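Local coordinates for protein phosphoethanolamine N-methyltransferase 1 (Haemonchus contortus, PDB 4KRG) that catalyses the S-adenosylmethionine-dependent N-methylation of phosphoethanolamine, a step toward phosphocholine in nematodes, at residues F91-K94 with N95-R98; S163-S166 with T167-K171; E274-S277 with W278-I282; D363-Q367 with R368-F372. All coordinates share one frame; numbering follows the deposited sequence.

Interaction 1: F91-K94 with N95-R98; sequences FIEK and NQER
N95 presses its CB against the carbonyl oxygen of I92, 3.1 Å away, on the buried side of helix 89-98. Here packing is tight. An asparagine suits this inward place because its amide finds polar partners; ND2 makes weak hydrogen bonds to G67 O and S84 OG. Backbone bonds running round the helix hold it together: N95 N bonds to F91 O at 2.8 Å, and in the same way Q96 N to I92 O and R98 N to K94 O. The outer side is looser. K94 starts with CG trans to its backbone N (chi1 176°), then bends at chi2 and chi3, which carries CD across the R98 chain at about a right angle, 3.8 Å from R98 CG. K94 NZ ends 4.4 Å from E97 OE2, a distance beyond a salt bridge, where attraction is probably weak. Q96, also exposed, brings OE1 to 3.5 Å from the methyl CG2 of I92. These two turns belong to helix 89-98 of the beta-alpha-beta unit in the Rossmann-like methyltransferase domain: F91 touches S-adenosylhomocysteine, I92 and N95 lean on strand 105-109, and N95 and R98 reach helix 70-78.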
# COMPACT_ATOMS: atom_id res chain seq x y z
N PHE A 91 -9.66 19.95 19.72
CA PHE A 91 -10.08 19.11 18.61
C PHE A 91 -11.22 18.19 19.05
O PHE A 91 -12.25 18.11 18.38
CB PHE A 91 -8.91 18.28 18.04
CG PHE A 91 -7.86 19.11 17.33
CD1 PHE A 91 -8.07 20.46 17.07
CD2 PHE A 91 -6.67 18.53 16.93
CE1 PHE A 91 -7.10 21.21 16.41
CE2 PHE A 91 -5.70 19.27 16.27
CZ PHE A 91 -5.92 20.61 16.01
N ILE A 92 -11.04 17.54 20.19
CA ILE A 92 -12.07 16.68 20.77
C ILE A 92 -13.33 17.50 21.06
O ILE A 92 -14.45 17.03 20.84
CB ILE A 92 -11.58 15.98 22.05
CG1 ILE A 92 -10.73 14.76 21.70
CG2 ILE A 92 -12.75 15.56 22.92
CD1 ILE A 92 -11.47 13.67 20.92
N GLU A 93 -13.14 18.72 21.53
CA GLU A 93 -14.27 19.61 21.78
C GLU A 93 -15.03 19.93 20.50
O GLU A 93 -16.26 19.90 20.48
CB GLU A 93 -13.81 20.88 22.50
CG GLU A 93 -13.37 20.63 23.93
CD GLU A 93 -12.66 21.82 24.53
OE1 GLU A 93 -12.34 22.77 23.79
OE2 GLU A 93 -12.42 21.79 25.76
N LYS A 94 -14.31 20.24 19.43
CA LYS A 94 -14.95 20.46 18.13
C LYS A 94 -15.64 19.18 17.62
O LYS A 94 -16.72 19.24 17.05
CB LYS A 94 -13.93 20.99 17.11
CG LYS A 94 -14.45 21.17 15.70
CD LYS A 94 -15.77 21.94 15.65
CE LYS A 94 -15.63 23.24 14.88
NZ LYS A 94 -16.96 23.74 14.42
N ASN A 95 -15.01 18.03 17.87
CA ASN A 95 -15.57 16.71 17.56
C ASN A 95 -16.94 16.53 18.23
O ASN A 95 -17.93 16.15 17.58
CB ASN A 95 -14.59 15.64 18.05
CG ASN A 95 -14.76 14.29 17.39
OD1 ASN A 95 -15.85 13.94 16.93
ND2 ASN A 95 -13.68 13.52 17.35
N GLN A 96 -17.00 16.81 19.53
CA GLN A 96 -18.25 16.70 20.30
C GLN A 96 -19.34 17.67 19.86
O GLN A 96 -20.52 17.40 20.06
CB GLN A 96 -17.97 16.93 21.79
CG GLN A 96 -17.07 15.90 22.44
CD GLN A 96 -16.70 16.27 23.85
OE1 GLN A 96 -15.70 16.95 24.08
NE2 GLN A 96 -17.51 15.83 24.81
N GLU A 97 -18.95 18.80 19.29
CA GLU A 97 -19.92 19.78 18.83
C GLU A 97 -20.54 19.34 17.51
O GLU A 97 -21.77 19.31 17.38
CB GLU A 97 -19.25 21.15 18.67
CG GLU A 97 -20.17 22.25 18.18
CD GLU A 97 -19.49 23.61 18.16
OE1 GLU A 97 -18.45 23.77 18.84
OE2 GLU A 97 -20.00 24.51 17.47
N ARG A 98 -19.69 18.96 16.56
CA ARG A 98 -20.14 18.50 15.25
C ARG A 98 -21.04 17.28 15.40
O ARG A 98 -22.01 17.11 14.66
CB ARG A 98 -18.93 18.14 14.38
CG ARG A 98 -17.96 19.29 14.13
CD ARG A 98 -16.71 18.80 13.40
NE ARG A 98 -17.03 18.14 12.14
CZ ARG A 98 -16.92 16.83 11.92
NH1 ARG A 98 -16.46 16.04 12.87
NH2 ARG A 98 -17.26 16.33 10.74

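Interaction 2: S163-S166 with T167-K171; sequences SEPS and TGRLK. With OPE (phosphoric acid mono-(2-amino-ethyl) ester), chain C.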
# COMPACT_ATOMS: atom_id res chain seq x y z
N SER A 163 7.39 8.73 2.89
CA SER A 163 8.56 9.35 2.24
C SER A 163 8.58 10.88 2.14
O SER A 163 9.65 11.48 2.10
CB SER A 163 8.84 8.72 0.88
OG SER A 163 9.27 7.38 1.03
N GLU A 164 7.40 11.51 2.08
CA GLU A 164 7.31 12.96 1.94
C GLU A 164 5.97 13.47 2.46
O GLU A 164 5.03 12.69 2.59
CB GLU A 164 7.46 13.36 0.47
CG GLU A 164 6.23 13.06 -0.36
CD GLU A 164 6.43 13.33 -1.84
OE1 GLU A 164 5.79 14.26 -2.37
OE2 GLU A 164 7.22 12.59 -2.47
N PRO A 165 5.86 14.78 2.73
CA PRO A 165 4.56 15.25 3.21
C PRO A 165 3.48 15.09 2.15
O PRO A 165 3.78 15.03 0.96
CB PRO A 165 4.81 16.74 3.48
CG PRO A 165 6.29 16.86 3.67
CD PRO A 165 6.87 15.86 2.71
N SER A 166 2.23 15.04 2.59
CA SER A 166 1.10 14.89 1.68
C SER A 166 1.16 15.93 0.57
O SER A 166 0.86 15.63 -0.58
CB SER A 166 -0.21 15.04 2.44
OG SER A 166 -0.36 16.35 2.94
N THR A 167 1.56 17.14 0.94
CA THR A 167 1.66 18.25 0.00
C THR A 167 3.04 18.35 -0.66
O THR A 167 3.40 19.40 -1.18
CB THR A 167 1.32 19.59 0.68
OG1 THR A 167 2.10 19.73 1.89
CG2 THR A 167 -0.16 19.66 1.02
N GLY A 168 3.81 17.27 -0.64
CA GLY A 168 5.06 17.22 -1.38
C GLY A 168 6.12 18.17 -0.87
O GLY A 168 5.93 18.84 0.14
N ARG A 169 7.24 18.24 -1.59
CA ARG A 169 8.42 18.98 -1.13
C ARG A 169 8.77 20.15 -2.04
O ARG A 169 9.55 19.97 -2.98
CB ARG A 169 9.63 18.05 -1.09
CG ARG A 169 9.44 16.75 -0.32
CD ARG A 169 9.92 16.87 1.11
NE ARG A 169 10.37 15.59 1.64
CZ ARG A 169 10.54 15.34 2.94
NH1 ARG A 169 10.30 16.30 3.83
NH2 ARG A 169 10.95 14.15 3.34
N LEU A 170 8.23 21.35 -1.79
CA LEU A 170 7.23 21.61 -0.76
C LEU A 170 6.16 22.44 -1.45
O LEU A 170 6.48 23.40 -2.15
CB LEU A 170 7.82 22.45 0.39
CG LEU A 170 9.02 22.03 1.25
CD1 LEU A 170 10.34 22.07 0.50
CD2 LEU A 170 9.10 22.90 2.49
N LYS A 171 4.89 22.09 -1.27
CA LYS A 171 3.84 22.88 -1.90
C LYS A 171 3.37 24.03 -1.02
O LYS A 171 3.26 23.90 0.20
CB LYS A 171 2.64 22.01 -2.30
CG LYS A 171 2.45 21.86 -3.81
CD LYS A 171 1.65 20.60 -4.13
CE LYS A 171 2.55 19.37 -4.25
NZ LYS A 171 3.04 19.13 -5.64
CA OPE C . -0.90 15.63 6.59
CB OPE C . -1.96 15.86 7.61
O1 OPE C . 1.19 16.90 5.07
O2 OPE C . 1.83 14.55 5.34
O3 OPE C . 2.82 16.25 6.86
O4 OPE C . 0.40 15.65 7.06
N OPE C . -1.91 15.06 8.81
P OPE C . 1.60 15.85 6.08
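R169 lays its long side chain back over E164 and P165. From CB the chain runs to CG, which sits 4.0 Å from E164 CB, and the bend at chi2 (-95°) then turns CD onto the proline ring, 3.6 Å from P165 CD. NE lies 3.8 Å from E164 CB, while P165 CD and E164 CA both come over the same face of the guanidinium. At the tip, R169 NH2 makes a weak hydrogen bond to S163 O, 3.2 Å long and bent to 127°; the arginine is exposed and poorly ordered. Beneath it the backbone folds into a type I beta turn from P165 to G168, closed by G168 N to P165 O at 2.8 Å. G168, the last residue of the turn, has a positive phi of 66°, easily reached without a side chain, and its CA comes against E164 OE1, while E164 OE2 is salt-bridged to R230. The turn presents S166 to the phosphate of phosphoethanolamine: S166 N donates to O2 of the ligand at 2.8 Å and S166 OG to its O1 at 2.7 Å. A small serine suits this place, since backbone and hydroxyl can both reach the anion; the ligand is also hydrogen-bonded by S161, Y186, H176 and Y133.

Interaction 3: E274-S277 with W278-I282; sequences EKYS and WTDKI
The carboxylate oxygen D280 OD2 is gripped by two N-H groups: S277 N, at 3.1 Å, and ND2 of N313. The bond from S277 comes in 52° above the carboxylate plane, and it folds the aspartate back over the start of the turn, with OD1 lying 3.3 Å from S277 CB. In return D280 N bonds to S277 O at 3.1 Å, closing a type I beta turn that leads into the short helix 280-283. Aspartate suits this place because its short chain just spans back to the amide three residues earlier. S277 holds OG trans to its own backbone N (chi1 177°), which brings the hydroxyl to 2.9 Å from T279 OG1; both hydroxyls are also hydrogen-bonded to H311 O in the adjoining loop. A water accepts from W278 N at 3.0 Å and donates to E274 OE2, itself held by H311 NE2. Meanwhile the methyl CG2 of T279 covers the centre of one face of the W278 indole, whose ring also meets Y459 edge to face. With two amide-type donors directed at one oxygen, the D280 carboxylate is probably stabilised in its ionised form, while the small hydroxyl residues tie the buried turn to the loop around H311.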
# COMPACT_ATOMS: atom_id res chain seq x y z
N GLU A 274 16.02 3.91 -13.60
CA GLU A 274 15.55 3.06 -14.69
C GLU A 274 14.87 3.89 -15.78
O GLU A 274 13.78 4.42 -15.58
CB GLU A 274 14.60 1.97 -14.20
CG GLU A 274 14.39 0.87 -15.24
CD GLU A 274 13.24 -0.08 -14.95
OE1 GLU A 274 12.18 0.39 -14.48
OE2 GLU A 274 13.40 -1.29 -15.22
N LYS A 275 15.53 3.99 -16.93
CA LYS A 275 15.03 4.78 -18.05
C LYS A 275 13.98 4.05 -18.90
O LYS A 275 13.23 4.69 -19.64
CB LYS A 275 16.18 5.22 -18.95
CG LYS A 275 17.22 6.08 -18.26
CD LYS A 275 18.27 6.55 -19.27
CE LYS A 275 19.01 5.37 -19.89
NZ LYS A 275 20.25 5.80 -20.60
N TYR A 276 13.95 2.73 -18.80
CA TYR A 276 13.03 1.88 -19.55
C TYR A 276 13.20 0.46 -19.01
O TYR A 276 14.14 0.20 -18.28
CB TYR A 276 13.33 1.93 -21.05
CG TYR A 276 14.74 1.55 -21.39
CD1 TYR A 276 15.08 0.23 -21.64
CD2 TYR A 276 15.75 2.50 -21.44
CE1 TYR A 276 16.37 -0.13 -21.94
CE2 TYR A 276 17.05 2.15 -21.74
CZ TYR A 276 17.35 0.83 -21.99
OH TYR A 276 18.64 0.47 -22.28
N SER A 277 12.31 -0.46 -19.38
CA SER A 277 12.44 -1.85 -18.95
C SER A 277 13.03 -2.67 -20.10
O SER A 277 12.75 -2.38 -21.26
CB SER A 277 11.09 -2.43 -18.53
OG SER A 277 11.20 -3.80 -18.18
N TRP A 278 13.84 -3.68 -19.80
CA TRP A 278 14.39 -4.47 -20.89
C TRP A 278 13.30 -5.22 -21.63
O TRP A 278 13.47 -5.58 -22.79
CB TRP A 278 15.50 -5.43 -20.43
CG TRP A 278 15.12 -6.63 -19.61
CD1 TRP A 278 15.30 -6.79 -18.27
CD2 TRP A 278 14.60 -7.88 -20.09
NE1 TRP A 278 14.89 -8.04 -17.88
CE2 TRP A 278 14.46 -8.73 -18.97
CE3 TRP A 278 14.22 -8.36 -21.35
CZ2 TRP A 278 13.95 -10.03 -19.08
CZ3 TRP A 278 13.72 -9.64 -21.45
CH2 TRP A 278 13.59 -10.46 -20.32
N THR A 279 12.17 -5.41 -20.97
CA THR A 279 11.07 -6.16 -21.54
C THR A 279 10.26 -5.35 -22.55
O THR A 279 9.42 -5.89 -23.25
CB THR A 279 10.12 -6.68 -20.44
OG1 THR A 279 9.57 -5.57 -19.74
CG2 THR A 279 10.87 -7.55 -19.46
N ASP A 280 10.50 -4.04 -22.60
CA ASP A 280 9.79 -3.16 -23.52
C ASP A 280 9.87 -3.67 -24.95
O ASP A 280 8.85 -3.81 -25.63
CB ASP A 280 10.37 -1.74 -23.51
CG ASP A 280 10.20 -1.05 -22.17
OD1 ASP A 280 9.53 -1.60 -21.29
OD2 ASP A 280 10.73 0.07 -22.02
N LYS A 281 11.10 -3.94 -25.39
CA LYS A 281 11.36 -4.41 -26.75
C LYS A 281 10.65 -5.73 -27.04
O LYS A 281 10.17 -5.95 -28.15
CB LYS A 281 12.87 -4.56 -26.97
CG LYS A 281 13.26 -5.16 -28.32
CD LYS A 281 13.31 -4.10 -29.42
CE LYS A 281 13.21 -4.68 -30.83
NZ LYS A 281 14.35 -5.58 -31.18
N ILE A 282 10.57 -6.59 -26.02
CA ILE A 282 9.90 -7.88 -26.16
C ILE A 282 8.39 -7.74 -26.26
O ILE A 282 7.77 -8.30 -27.16
CB ILE A 282 10.22 -8.80 -24.96
CG1 ILE A 282 11.73 -8.96 -24.79
CG2 ILE A 282 9.53 -10.13 -25.12
CD1 ILE A 282 12.44 -9.47 -26.01
O HOH W 1 13.78 -3.88 -16.76

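Interaction 4: D363-Q367 with R368-F372; sequences DYWNQ and RDASF. With BOG (octyl beta-D-glucopyranoside), chain E.
R368, at the C-terminal end of helix 358-367, lies back along Y364 and meets it twice, by the ring and by the backbone. Its guanidinium lies flat on the tyrosine, centres 3.6 Å apart and planes only 9° from parallel, so that the stack is also a cation-pi contact. R368 CD adds a CH-pi contact over the same ring, 4.0 Å from its centroid. The chain is extended from CG to NE and then turns at chi4 (76°), which lets NH1 reach Y364 O at 3.0 Å within the guanidinium plane. Behind the arginine, the helix ends in a Schellman motif: A370 N bonds to W365 O at 3.1 Å and D369 N to N366 O at 3.0 Å, with D369 at positive phi. A water joins the D369 carboxylate to Q367 O. On the buried side, the edge of F372 meets the face of W365 in a T-shaped pair, the F372 centroid 4.9 Å from that of the five-membered ring of W365, while Y364 CD2 covers the opposite face of the indole. The small A370 fits beside it, CB to W365 CE3 being 3.6 Å. Octyl glucoside, a detergent, packs its chain on F372 and W365 and accepts a hydrogen bond from S371 N. The arginine's charge is thus probably stabilised by Y364's pi face and carbonyl oxygen, while the aromatic rings supply a greasy surface suited to an alkyl chain.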
# COMPACT_ATOMS: atom_id res chain seq x y z
N ASP A 363 -9.06 -10.94 -4.98
CA ASP A 363 -10.09 -10.71 -3.96
C ASP A 363 -10.48 -9.24 -3.90
O ASP A 363 -11.66 -8.90 -3.96
CB ASP A 363 -9.62 -11.17 -2.59
CG ASP A 363 -9.65 -12.67 -2.42
OD1 ASP A 363 -10.33 -13.34 -3.23
OD2 ASP A 363 -9.01 -13.19 -1.48
N TYR A 364 -9.49 -8.37 -3.77
CA TYR A 364 -9.69 -6.93 -3.77
C TYR A 364 -10.57 -6.48 -4.94
O TYR A 364 -11.56 -5.78 -4.75
CB TYR A 364 -8.32 -6.24 -3.87
CG TYR A 364 -8.34 -4.74 -3.77
CD1 TYR A 364 -8.26 -4.12 -2.54
CD2 TYR A 364 -8.38 -3.95 -4.90
CE1 TYR A 364 -8.25 -2.74 -2.43
CE2 TYR A 364 -8.37 -2.57 -4.81
CZ TYR A 364 -8.30 -1.97 -3.57
OH TYR A 364 -8.29 -0.60 -3.47
N TRP A 365 -10.21 -6.90 -6.14
CA TRP A 365 -10.92 -6.41 -7.32
C TRP A 365 -12.26 -7.10 -7.52
O TRP A 365 -13.20 -6.51 -8.04
CB TRP A 365 -10.03 -6.46 -8.56
CG TRP A 365 -8.92 -5.46 -8.50
CD1 TRP A 365 -7.58 -5.71 -8.41
CD2 TRP A 365 -9.08 -4.03 -8.48
NE1 TRP A 365 -6.89 -4.52 -8.37
CE2 TRP A 365 -7.78 -3.48 -8.40
CE3 TRP A 365 -10.17 -3.16 -8.53
CZ2 TRP A 365 -7.56 -2.10 -8.38
CZ3 TRP A 365 -9.96 -1.81 -8.50
CH2 TRP A 365 -8.65 -1.28 -8.44
N ASN A 366 -12.36 -8.35 -7.06
CA ASN A 366 -13.63 -9.05 -7.03
C ASN A 366 -14.64 -8.31 -6.17
O ASN A 366 -15.78 -8.08 -6.59
CB ASN A 366 -13.43 -10.45 -6.45
CG ASN A 366 -13.86 -11.53 -7.39
OD1 ASN A 366 -13.09 -12.46 -7.68
ND2 ASN A 366 -15.09 -11.44 -7.89
N GLN A 367 -14.21 -7.93 -4.97
CA GLN A 367 -15.07 -7.22 -4.04
C GLN A 367 -15.56 -5.90 -4.61
O GLN A 367 -16.59 -5.38 -4.20
CB GLN A 367 -14.33 -6.95 -2.72
CG GLN A 367 -13.88 -8.20 -1.99
CD GLN A 367 -13.23 -7.90 -0.66
OE1 GLN A 367 -12.16 -8.44 -0.34
NE2 GLN A 367 -13.87 -7.04 0.13
N ARG A 368 -14.81 -5.37 -5.57
CA ARG A 368 -15.11 -4.07 -6.15
C ARG A 368 -15.78 -4.16 -7.53
O ARG A 368 -15.98 -3.15 -8.19
CB ARG A 368 -13.84 -3.21 -6.16
CG ARG A 368 -13.47 -2.77 -4.75
CD ARG A 368 -12.05 -2.23 -4.64
NE ARG A 368 -11.77 -1.76 -3.29
CZ ARG A 368 -11.54 -2.56 -2.25
NH1 ARG A 368 -11.54 -3.87 -2.40
NH2 ARG A 368 -11.30 -2.04 -1.05
N ASP A 369 -16.16 -5.37 -7.92
CA ASP A 369 -16.80 -5.63 -9.21
C ASP A 369 -16.07 -5.01 -10.39
O ASP A 369 -16.68 -4.43 -11.28
CB ASP A 369 -18.27 -5.19 -9.21
CG ASP A 369 -19.18 -6.17 -8.48
OD1 ASP A 369 -19.61 -7.18 -9.09
OD2 ASP A 369 -19.47 -5.92 -7.29
N ALA A 370 -14.75 -5.18 -10.39
CA ALA A 370 -13.90 -4.69 -11.46
C ALA A 370 -13.93 -5.63 -12.65
O ALA A 370 -13.99 -6.85 -12.49
CB ALA A 370 -12.48 -4.52 -10.98
N SER A 371 -13.89 -5.06 -13.84
CA SER A 371 -13.69 -5.83 -15.06
C SER A 371 -12.65 -5.11 -15.91
O SER A 371 -12.97 -4.20 -16.66
CB SER A 371 -15.01 -6.01 -15.81
OG SER A 371 -15.90 -6.84 -15.08
N PHE A 372 -11.39 -5.51 -15.76
CA PHE A 372 -10.31 -4.87 -16.51
C PHE A 372 -10.41 -5.23 -17.98
O PHE A 372 -11.09 -6.19 -18.33
CB PHE A 372 -8.96 -5.30 -15.96
CG PHE A 372 -8.67 -4.77 -14.59
CD1 PHE A 372 -7.93 -3.61 -14.43
CD2 PHE A 372 -9.12 -5.43 -13.46
CE1 PHE A 372 -7.65 -3.11 -13.16
CE2 PHE A 372 -8.85 -4.94 -12.19
CZ PHE A 372 -8.11 -3.78 -12.05
C1 BOG E . -13.08 -1.05 -14.81
O1 BOG E . -12.47 -0.82 -13.60
C2 BOG E . -14.59 -1.03 -14.67
O2 BOG E . -14.98 -2.11 -13.83
C3 BOG E . -15.24 -1.18 -16.00
O3 BOG E . -16.69 -1.09 -15.86
C4 BOG E . -14.77 -0.14 -16.97
O4 BOG E . -15.35 -0.34 -18.27
C5 BOG E . -13.25 -0.17 -17.09
O5 BOG E . -12.62 -0.02 -15.77
C6 BOG E . -12.77 0.90 -17.96
O6 BOG E . -11.82 0.36 -18.82
C1' BOG E . -11.23 -1.51 -13.47
C2' BOG E . -10.67 -1.21 -12.06
C3' BOG E . -10.52 0.29 -11.81
C4' BOG E . -9.26 0.84 -11.57
C5' BOG E . -8.97 2.29 -12.04
C6' BOG E . -7.62 2.83 -11.57
C7' BOG E . -6.47 2.59 -12.58
C8' BOG E . -6.02 3.86 -13.22
O HOH W 2 -18.59 -3.84 -5.66

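How the interactions relate
From the N terminus the four contacts follow in series; none nests within or crosses another, and each closes only a short piece of continuous chain. Interaction 1 covers two turns of helix 89-98, between strands 81-86 and 105-109, on the cofactor side of the methyltransferase domain. Interaction 2 shapes the loop after strand 154-161, at the phosphoethanolamine site, its centre about 28 Å from that of interaction 1. Interaction 3 leads from the loop after helix 249-271 into helix 280-283, and lies across the chain's centre from interaction 1, about 53 Å between centres. Interaction 4 ends helix 358-367 and leads into strand 372-378, its centre about 29 Å from that of interaction 3.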